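Local structure of serine-tRNA ligase (Naegleria fowleri, 6BLJ) at residues 63-67 with 120-125; 235-241 with 355-359; 418-424 with 436-440. The protein probably attaches serine to its cognate tRNA in the cytosol, by way of a seryl-adenylate formed from serine and ATP, and binds AMP. All coordinates share one frame; numbering follows the deposited sequence.

Contact 1 of 3, residues 63-67 with 120-125; sequences FTGII and LSTYIT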
loop_
_atom_site.group_PDB
_atom_site.type_symbol
_atom_site.label_atom_id
_atom_site.label_comp_id
_atom_site.label_asym_id
_atom_site.label_seq_id
_atom_site.Cartn_x
_atom_site.Cartn_y
_atom_site.Cartn_z
ATOM N N PHE A 63 6.601 1.136 52.822
ATOM C CA PHE A 63 7.951 1.105 53.391
ATOM C C PHE A 63 8.448 2.505 53.720
ATOM O O PHE A 63 9.205 2.692 54.685
ATOM C CB PHE A 63 8.930 0.440 52.415
ATOM C CG PHE A 63 8.623 -1.013 52.108
ATOM C CD1 PHE A 63 7.655 -1.716 52.813
ATOM C CD2 PHE A 63 9.293 -1.661 51.082
ATOM C CE1 PHE A 63 7.384 -3.042 52.520
ATOM C CE2 PHE A 63 9.030 -2.990 50.784
ATOM C CZ PHE A 63 8.074 -3.681 51.504
ATOM N N THR A 64 8.055 3.486 52.907
ATOM C CA THR A 64 8.457 4.872 53.125
ATOM C C THR A 64 7.996 5.364 54.492
ATOM O O THR A 64 8.782 5.916 55.270
ATOM C CB THR A 64 7.863 5.747 52.018
ATOM O OG1 THR A 64 8.344 5.295 50.751
ATOM C CG2 THR A 64 8.297 7.187 52.201
ATOM N N GLY A 65 6.711 5.159 54.799
ATOM C CA GLY A 65 6.166 5.604 56.072
ATOM C C GLY A 65 6.750 4.848 57.249
ATOM O O GLY A 65 6.985 5.425 58.313
ATOM N N ILE A 66 6.974 3.541 57.084
ATOM C CA ILE A 66 7.568 2.756 58.165
ATOM C C ILE A 66 8.949 3.298 58.517
ATOM O O ILE A 66 9.325 3.370 59.694
ATOM C CB ILE A 66 7.622 1.268 57.779
ATOM C CG1 ILE A 66 6.205 0.722 57.578
ATOM C CG2 ILE A 66 8.383 0.468 58.840
ATOM C CD1 ILE A 66 6.169 -0.714 57.138
ATOM N N ILE A 67 9.713 3.729 57.512
ATOM C CA ILE A 67 11.052 4.238 57.790
ATOM C C ILE A 67 10.963 5.608 58.457
ATOM O O ILE A 67 11.644 5.873 59.456
ATOM C CB ILE A 67 11.893 4.298 56.499
ATOM C CG1 ILE A 67 12.192 2.890 55.959
ATOM C CG2 ILE A 67 13.191 5.064 56.756
ATOM C CD1 ILE A 67 12.836 2.890 54.564
ATOM N N LEU A 120 18.214 4.089 52.815
ATOM C CA LEU A 120 17.334 3.001 52.422
ATOM C C LEU A 120 16.047 3.539 51.809
ATOM O O LEU A 120 15.570 3.022 50.791
ATOM C CB LEU A 120 17.048 2.115 53.638
ATOM C CG LEU A 120 16.037 0.979 53.493
ATOM C CD1 LEU A 120 16.504 0.041 52.379
ATOM C CD2 LEU A 120 15.873 0.228 54.815
ATOM N N SER A 121 15.458 4.572 52.429
ATOM C CA SER A 121 14.223 5.150 51.894
ATOM C C SER A 121 14.457 5.719 50.496
ATOM O O SER A 121 13.630 5.540 49.593
ATOM C CB SER A 121 13.683 6.223 52.844
ATOM O OG SER A 121 12.421 6.716 52.409
ATOM N N THR A 122 15.579 6.418 50.307
ATOM C CA THR A 122 15.931 6.943 48.990
ATOM C C THR A 122 16.103 5.813 47.980
ATOM O O THR A 122 15.603 5.885 46.853
ATOM C CB THR A 122 17.227 7.748 49.090
ATOM O OG1 THR A 122 17.013 8.906 49.905
ATOM C CG2 THR A 122 17.708 8.173 47.692
ATOM N N TYR A 123 16.801 4.754 48.383
ATOM C CA TYR A 123 16.986 3.600 47.516
ATOM C C TYR A 123 15.647 2.995 47.112
ATOM O O TYR A 123 15.394 2.749 45.924
ATOM C CB TYR A 123 17.867 2.573 48.232
ATOM C CG TYR A 123 18.010 1.260 47.509
ATOM C CD1 TYR A 123 18.896 1.115 46.452
ATOM C CD2 TYR A 123 17.279 0.150 47.910
ATOM C CE1 TYR A 123 19.032 -0.100 45.793
ATOM C CE2 TYR A 123 17.412 -1.065 47.262
ATOM C CZ TYR A 123 18.288 -1.183 46.204
ATOM O OH TYR A 123 18.420 -2.389 45.554
ATOM N N ILE A 124 14.760 2.785 48.089
ATOM C CA ILE A 124 13.436 2.227 47.809
ATOM C C ILE A 124 12.682 3.091 46.803
ATOM O O ILE A 124 12.070 2.578 45.858
ATOM C CB ILE A 124 12.642 2.067 49.121
ATOM C CG1 ILE A 124 13.189 0.878 49.920
ATOM C CG2 ILE A 124 11.149 1.909 48.823
ATOM C CD1 ILE A 124 12.716 0.822 51.378
ATOM N N THR A 125 12.729 4.415 46.978
ATOM C CA THR A 125 12.040 5.307 46.047
ATOM C C THR A 125 12.657 5.231 44.656
ATOM O O THR A 125 11.944 5.111 43.654
ATOM C CB THR A 125 12.079 6.750 46.569
ATOM O OG1 THR A 125 11.265 6.861 47.745
ATOM C CG2 THR A 125 11.554 7.728 45.497
HETATM O O HOH W 1 11.028 7.489 54.419
#

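Contact 2 of 3, residues 235-241 with 355-359; sequences FLAKKGY and EMIGN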
loop_
_atom_site.group_PDB
_atom_site.type_symbol
_atom_site.label_atom_id
_atom_site.label_comp_id
_atom_site.label_asym_id
_atom_site.label_seq_id
_atom_site.Cartn_x
_atom_site.Cartn_y
_atom_site.Cartn_z
ATOM N N PHE A 235 -33.969 17.980 1.149
ATOM C CA PHE A 235 -34.729 16.947 1.848
ATOM C C PHE A 235 -34.278 16.816 3.303
ATOM O O PHE A 235 -35.097 16.857 4.228
ATOM C CB PHE A 235 -34.535 15.640 1.072
ATOM C CG PHE A 235 -35.296 14.452 1.604
ATOM C CD1 PHE A 235 -36.602 14.216 1.218
ATOM C CD2 PHE A 235 -34.671 13.530 2.426
ATOM C CE1 PHE A 235 -37.282 13.100 1.668
ATOM C CE2 PHE A 235 -35.352 12.417 2.885
ATOM C CZ PHE A 235 -36.656 12.202 2.495
ATOM N N LEU A 236 -32.970 16.689 3.530
ATOM C CA LEU A 236 -32.498 16.525 4.902
ATOM C C LEU A 236 -32.513 17.831 5.692
ATOM O O LEU A 236 -32.765 17.806 6.905
ATOM C CB LEU A 236 -31.089 15.923 4.908
ATOM C CG LEU A 236 -31.025 14.418 4.621
ATOM C CD1 LEU A 236 -29.571 13.918 4.628
ATOM C CD2 LEU A 236 -31.880 13.638 5.632
ATOM N N ALA A 237 -32.241 18.971 5.044
ATOM C CA ALA A 237 -32.278 20.248 5.755
ATOM C C ALA A 237 -33.660 20.504 6.333
ATOM O O ALA A 237 -33.791 21.020 7.451
ATOM C CB ALA A 237 -31.876 21.403 4.832
ATOM N N LYS A 238 -34.698 20.168 5.575
ATOM C CA LYS A 238 -36.057 20.318 6.064
ATOM C C LYS A 238 -36.362 19.380 7.225
ATOM O O LYS A 238 -37.266 19.670 8.012
ATOM C CB LYS A 238 -37.033 20.137 4.904
ATOM C CG LYS A 238 -36.989 21.350 3.978
ATOM C CD LYS A 238 -37.808 21.226 2.705
ATOM C CE LYS A 238 -37.639 22.505 1.885
ATOM N NZ LYS A 238 -38.266 22.457 0.540
ATOM N N LYS A 239 -35.615 18.289 7.381
ATOM C CA LYS A 239 -35.794 17.426 8.544
ATOM C C LYS A 239 -34.885 17.826 9.698
ATOM O O LYS A 239 -34.728 17.054 10.650
ATOM C CB LYS A 239 -35.555 15.960 8.177
ATOM C CG LYS A 239 -36.514 15.425 7.112
ATOM C CD LYS A 239 -36.295 13.943 6.851
ATOM C CE LYS A 239 -37.284 13.416 5.837
ATOM N NZ LYS A 239 -38.587 13.120 6.457
ATOM N N GLY A 240 -34.270 19.002 9.626
ATOM C CA GLY A 240 -33.407 19.464 10.694
ATOM C C GLY A 240 -31.979 18.975 10.624
ATOM O O GLY A 240 -31.253 19.095 11.619
ATOM N N TYR A 241 -31.542 18.436 9.486
ATOM C CA TYR A 241 -30.154 18.010 9.332
ATOM C C TYR A 241 -29.332 19.173 8.782
ATOM O O TYR A 241 -29.616 19.682 7.696
ATOM C CB TYR A 241 -30.063 16.771 8.435
ATOM C CG TYR A 241 -30.541 15.499 9.119
ATOM C CD1 TYR A 241 -31.887 15.335 9.472
ATOM C CD2 TYR A 241 -29.661 14.454 9.384
ATOM C CE1 TYR A 241 -32.337 14.169 10.102
ATOM C CE2 TYR A 241 -30.097 13.281 10.004
ATOM C CZ TYR A 241 -31.438 13.144 10.359
ATOM O OH TYR A 241 -31.871 11.990 10.980
ATOM N N GLU A 355 -35.099 6.292 12.800
ATOM C CA GLU A 355 -35.404 7.537 12.101
ATOM C C GLU A 355 -34.558 7.685 10.839
ATOM O O GLU A 355 -35.066 8.091 9.787
ATOM C CB GLU A 355 -35.183 8.741 13.030
ATOM C CG GLU A 355 -35.308 10.099 12.314
ATOM C CD GLU A 355 -35.030 11.309 13.215
ATOM O OE1 GLU A 355 -35.552 11.357 14.350
ATOM O OE2 GLU A 355 -34.266 12.207 12.778
ATOM N N MET A 356 -33.268 7.329 10.919
ATOM C CA MET A 356 -32.355 7.542 9.797
ATOM C C MET A 356 -32.636 6.578 8.655
ATOM O O MET A 356 -32.629 6.980 7.487
ATOM C CB MET A 356 -30.902 7.416 10.273
ATOM C CG MET A 356 -30.509 8.552 11.243
ATOM S SD MET A 356 -28.990 8.229 12.163
ATOM C CE MET A 356 -27.763 8.399 10.852
ATOM N N ILE A 357 -32.848 5.291 8.955
ATOM C CA ILE A 357 -33.209 4.393 7.865
ATOM C C ILE A 357 -34.570 4.803 7.315
ATOM O O ILE A 357 -34.801 4.724 6.106
ATOM C CB ILE A 357 -33.161 2.911 8.310
ATOM C CG1 ILE A 357 -33.242 1.963 7.102
ATOM C CG2 ILE A 357 -34.277 2.580 9.319
ATOM C CD1 ILE A 357 -32.097 2.133 6.106
ATOM N N GLY A 358 -35.459 5.323 8.179
ATOM C CA GLY A 358 -36.735 5.846 7.705
ATOM C C GLY A 358 -36.588 7.039 6.774
ATOM O O GLY A 358 -37.356 7.192 5.824
ATOM N N ASN A 359 -35.622 7.919 7.054
ATOM C CA ASN A 359 -35.337 9.029 6.147
ATOM C C ASN A 359 -34.920 8.525 4.766
ATOM O O ASN A 359 -35.368 9.050 3.744
ATOM C CB ASN A 359 -34.240 9.928 6.734
ATOM C CG ASN A 359 -34.716 10.734 7.939
ATOM O OD1 ASN A 359 -35.911 10.933 8.132
ATOM N ND2 ASN A 359 -33.779 11.205 8.742
#

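Contact 3 of 3, residues 418-424 with 436-440; sequences TRRLEVK and EFCHM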
loop_
_atom_site.group_PDB
_atom_site.type_symbol
_atom_site.label_atom_id
_atom_site.label_comp_id
_atom_site.label_asym_id
_atom_site.label_seq_id
_atom_site.Cartn_x
_atom_site.Cartn_y
_atom_site.Cartn_z
ATOM N N THR A 418 -16.919 7.348 19.511
ATOM C CA THR A 418 -16.869 8.503 20.400
ATOM C C THR A 418 -15.856 8.290 21.516
ATOM O O THR A 418 -15.288 9.265 22.025
ATOM C CB THR A 418 -18.245 8.800 21.004
ATOM O OG1 THR A 418 -18.700 7.659 21.728
ATOM C CG2 THR A 418 -19.266 9.151 19.919
ATOM N N ARG A 419 -15.645 7.037 21.937
ATOM C CA ARG A 419 -14.559 6.743 22.880
ATOM C C ARG A 419 -13.201 7.109 22.295
ATOM O O ARG A 419 -12.379 7.761 22.946
ATOM C CB ARG A 419 -14.574 5.265 23.262
ATOM C CG ARG A 419 -15.550 4.926 24.358
ATOM C CD ARG A 419 -15.589 3.432 24.639
ATOM N NE ARG A 419 -16.797 3.107 25.387
ATOM C CZ ARG A 419 -16.893 3.208 26.712
ATOM N NH1 ARG A 419 -15.849 3.606 27.431
ATOM N NH2 ARG A 419 -18.031 2.904 27.318
ATOM N N ARG A 420 -12.947 6.687 21.059
ATOM C CA ARG A 420 -11.649 6.931 20.447
ATOM C C ARG A 420 -11.446 8.408 20.127
ATOM O O ARG A 420 -10.304 8.883 20.100
ATOM C CB ARG A 420 -11.517 6.055 19.199
ATOM C CG ARG A 420 -11.475 4.570 19.547
ATOM C CD ARG A 420 -11.836 3.666 18.364
ATOM N NE ARG A 420 -11.440 2.278 18.619
ATOM C CZ ARG A 420 -12.089 1.436 19.423
ATOM N NH1 ARG A 420 -13.192 1.818 20.059
ATOM N NH2 ARG A 420 -11.642 0.197 19.586
ATOM N N LEU A 421 -12.532 9.145 19.901
ATOM C CA LEU A 421 -12.495 10.567 19.594
ATOM C C LEU A 421 -12.727 11.443 20.821
ATOM O O LEU A 421 -12.671 12.672 20.710
ATOM C CB LEU A 421 -13.538 10.893 18.517
ATOM C CG LEU A 421 -13.274 10.391 17.090
ATOM C CD1 LEU A 421 -14.556 10.394 16.275
ATOM C CD2 LEU A 421 -12.240 11.289 16.441
ATOM N N GLU A 422 -13.001 10.835 21.971
ATOM C CA GLU A 422 -13.291 11.538 23.227
ATOM C C GLU A 422 -14.448 12.529 23.065
ATOM O O GLU A 422 -14.378 13.686 23.490
ATOM C CB GLU A 422 -12.039 12.233 23.762
ATOM C CG GLU A 422 -10.925 11.263 24.129
ATOM C CD GLU A 422 -9.770 11.941 24.838
ATOM O OE1 GLU A 422 -10.014 12.576 25.885
ATOM O OE2 GLU A 422 -8.626 11.858 24.344
ATOM N N VAL A 423 -15.539 12.061 22.460
ATOM C CA VAL A 423 -16.756 12.867 22.345
ATOM C C VAL A 423 -17.585 12.538 23.583
ATOM O O VAL A 423 -18.348 11.564 23.613
ATOM C CB VAL A 423 -17.509 12.600 21.046
ATOM C CG1 VAL A 423 -18.647 13.601 20.890
ATOM C CG2 VAL A 423 -16.553 12.664 19.854
ATOM N N LYS A 424 -17.435 13.360 24.614
ATOM C CA LYS A 424 -17.950 13.062 25.945
ATOM C C LYS A 424 -19.380 13.558 26.134
ATOM O O LYS A 424 -19.820 14.527 25.506
ATOM C CB LYS A 424 -17.034 13.674 27.010
ATOM C CG LYS A 424 -15.647 13.032 27.037
ATOM C CD LYS A 424 -14.683 13.765 27.966
ATOM C CE LYS A 424 -13.243 13.321 27.713
ATOM N NZ LYS A 424 -12.318 13.694 28.817
ATOM N N GLU A 436 -18.812 9.706 30.627
ATOM C CA GLU A 436 -19.735 9.008 29.754
ATOM C C GLU A 436 -19.497 9.506 28.332
ATOM O O GLU A 436 -19.029 10.627 28.126
ATOM C CB GLU A 436 -21.170 9.314 30.179
ATOM C CG GLU A 436 -21.429 9.155 31.668
ATOM C CD GLU A 436 -22.843 9.562 32.046
ATOM O OE1 GLU A 436 -23.051 10.707 32.507
ATOM O OE2 GLU A 436 -23.754 8.734 31.855
ATOM N N PHE A 437 -19.862 8.696 27.343
ATOM C CA PHE A 437 -19.642 9.073 25.952
ATOM C C PHE A 437 -20.952 9.160 25.180
ATOM O O PHE A 437 -21.929 8.475 25.495
ATOM C CB PHE A 437 -18.672 8.096 25.266
ATOM C CG PHE A 437 -17.322 8.043 25.925
ATOM C CD1 PHE A 437 -16.324 8.944 25.553
ATOM C CD2 PHE A 437 -17.051 7.127 26.926
ATOM C CE1 PHE A 437 -15.082 8.921 26.163
ATOM C CE2 PHE A 437 -15.808 7.101 27.545
ATOM C CZ PHE A 437 -14.823 7.993 27.161
ATOM N N CYS A 438 -20.964 10.024 24.167
ATOM C CA CYS A 438 -22.101 10.092 23.259
ATOM C C CYS A 438 -22.138 8.855 22.364
ATOM O O CYS A 438 -21.203 8.050 22.333
ATOM C CB CYS A 438 -22.035 11.351 22.397
ATOM S SG CYS A 438 -22.131 12.900 23.341
ATOM N N HIS A 439 -23.233 8.718 21.620
ATOM C CA HIS A 439 -23.340 7.730 20.555
ATOM C C HIS A 439 -23.280 8.428 19.205
ATOM O O HIS A 439 -23.712 9.579 19.074
ATOM C CB HIS A 439 -24.644 6.930 20.630
ATOM C CG HIS A 439 -24.735 6.025 21.819
ATOM N ND1 HIS A 439 -25.702 5.050 21.937
ATOM C CD2 HIS A 439 -23.981 5.947 22.941
ATOM C CE1 HIS A 439 -25.547 4.419 23.090
ATOM N NE2 HIS A 439 -24.509 4.944 23.717
ATOM N N MET A 440 -22.774 7.707 18.194
ATOM C CA MET A 440 -22.709 8.207 16.832
ATOM C C MET A 440 -23.303 7.193 15.865
ATOM O O MET A 440 -23.072 5.982 15.989
ATOM C CB MET A 440 -21.261 8.517 16.407
ATOM C CG MET A 440 -20.755 9.900 16.768
ATOM S SD MET A 440 -19.008 10.066 16.301
ATOM C CE MET A 440 -18.813 11.817 16.609
#

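Contact 1 of 3, residues 63-67 with 120-125
The F63 ring has I124 CD1 lying obliquely to it across the contact, F99 stacked on it and H59 in an edge-to-face pair; F63 CB is 3.9 Å from I124 CD1. The helical segments 63-67 and 120-125 run antiparallel, their axes 172° apart in direction and 9.8 Å at closest approach. I67 is the main apolar link. Its CG1 stands anti to the carbonyl carbon (chi1 -67°) and the chain then runs extended, which carries CD1 across to the opposite helix. There CD1 sits between three neighbours, 3.8 Å from both I124 CD1 and S121 CA and 3.9 Å from L120 CG, while the other branch, CG2, lies against S121 CB. The polar side of the interface is bridged by water. One molecule donates to T64 O at 2.9 Å and is hydrogen-bonded to S121 OG at 2.6 Å, tying a helix carbonyl to a serine hydroxyl where direct contact is looser, with T64 CG2 and S121 OG 4.2 Å apart. T64 and I124 both also touch I129, further along helix 114-147. Helices 38-76 and 114-147 thus form an antiparallel two-helix arm, consistent with the tRNA-binding arm of seryl-tRNA synthetases; the connection between them folds back on it, F99 covering F63 and I67, and L87, V91 and V95 covering L120.

Contact 2 of 3, residues 235-241 with 355-359
Y241 reaches across to E355 with a hydrogen bond, Y241 OH donating to E355 OE2 at 3.0 Å. The oxygen is met on the anti side of the carboxylate, with the donor 26° out of its plane, and it lies at the edge of the tyrosine ring. An extended E355 chain brings OE2 to this position, where it also forms a salt bridge with K305; the lysine probably favours the charged carboxylate. N359 ND2 lies 3.0 Å from Y241 OH and is hydrogen-bonded to Q338 OE1; its amide stands 82° from the ring plane. The other contacts involve carbon atoms. M356 CG abuts Y241 OH at 3.7 Å. K239 and N359 run alongside one another, pointing opposite ways, with K239 CD only 3.3 Å from N359 OD1. The edge of F235 meets the backbone, its CE2 lying 3.5 Å from N359 O, and the same ring makes an edge-to-face pair with F363. Within 235-241, L236 CD2 covers one face of the Y241 ring, and a Schellman motif with G240 as the positive-phi residue ends the helix, Y241 N bonding back to L236 O. A long helix turning at once into strand 242-245 is consistent with motif 1 of class II synthetases, here packed beside helix 348-366 against the catalytic sheet.

Contact 3 of 3, residues 418-424 with 436-440
Helix 416-421 and the strand that follows it fold back onto the start of strand 436-447, within the class II core; T418 and C438 make the tightest link. T418 OG1 donates to C438 O at 2.6 Å. With chi1 at 59° the hydroxyl lies between the backbone N and carbonyl carbon, in the crowded position, leaving CG2 to pack on M440 CG at 3.6 Å. The backbone adds C438 N to V423 O, 3.1 Å long and nearly straight at 168°. Next to it K424 and F437 form an antiparallel non-hydrogen-bonded pair whose side chains diverge. R419 lies over one face of the F437 ring: its CG is 3.8 Å from the ring centroid in a CH-pi contact, and NH1 comes within 3.5 Å of CE2. The guanidinium is turned 49° from the ring plane, while its NH2 is held by a salt bridge to D415. V423 CG2 and M440 CE, both on buried residues, meet at 4.0 Å. A Schellman motif at E422, with V423 N bonded to T418 O, turns the chain from the helix into strand 424-425, which pairs with strand 436-447. That long strand, leading into helix 448-458 with R450 in the AMP pocket, is consistent with motif 3 of class II synthetases.

The three contacts follow one another along the chain without overlap. Contact 1 joins the two long helices of the N-terminal arm, far from the catalytic core: its centre is about 65 Å from that of contact 2 and 42 Å from that of contact 3, and it lies on the opposite side of the chain's centre from contact 2. Contacts 2 and 3 are closer, with centres about 23 Å apart and nearest atoms about 7 Å apart. Contact 2 packs on strands 332-342 and 436-447; contact 3 includes the start of the latter, which pairs with 332-342 in the same mixed sheet. This separation matches a synthetase whose arm probably holds tRNA while the AMP-binding core performs the chemistry.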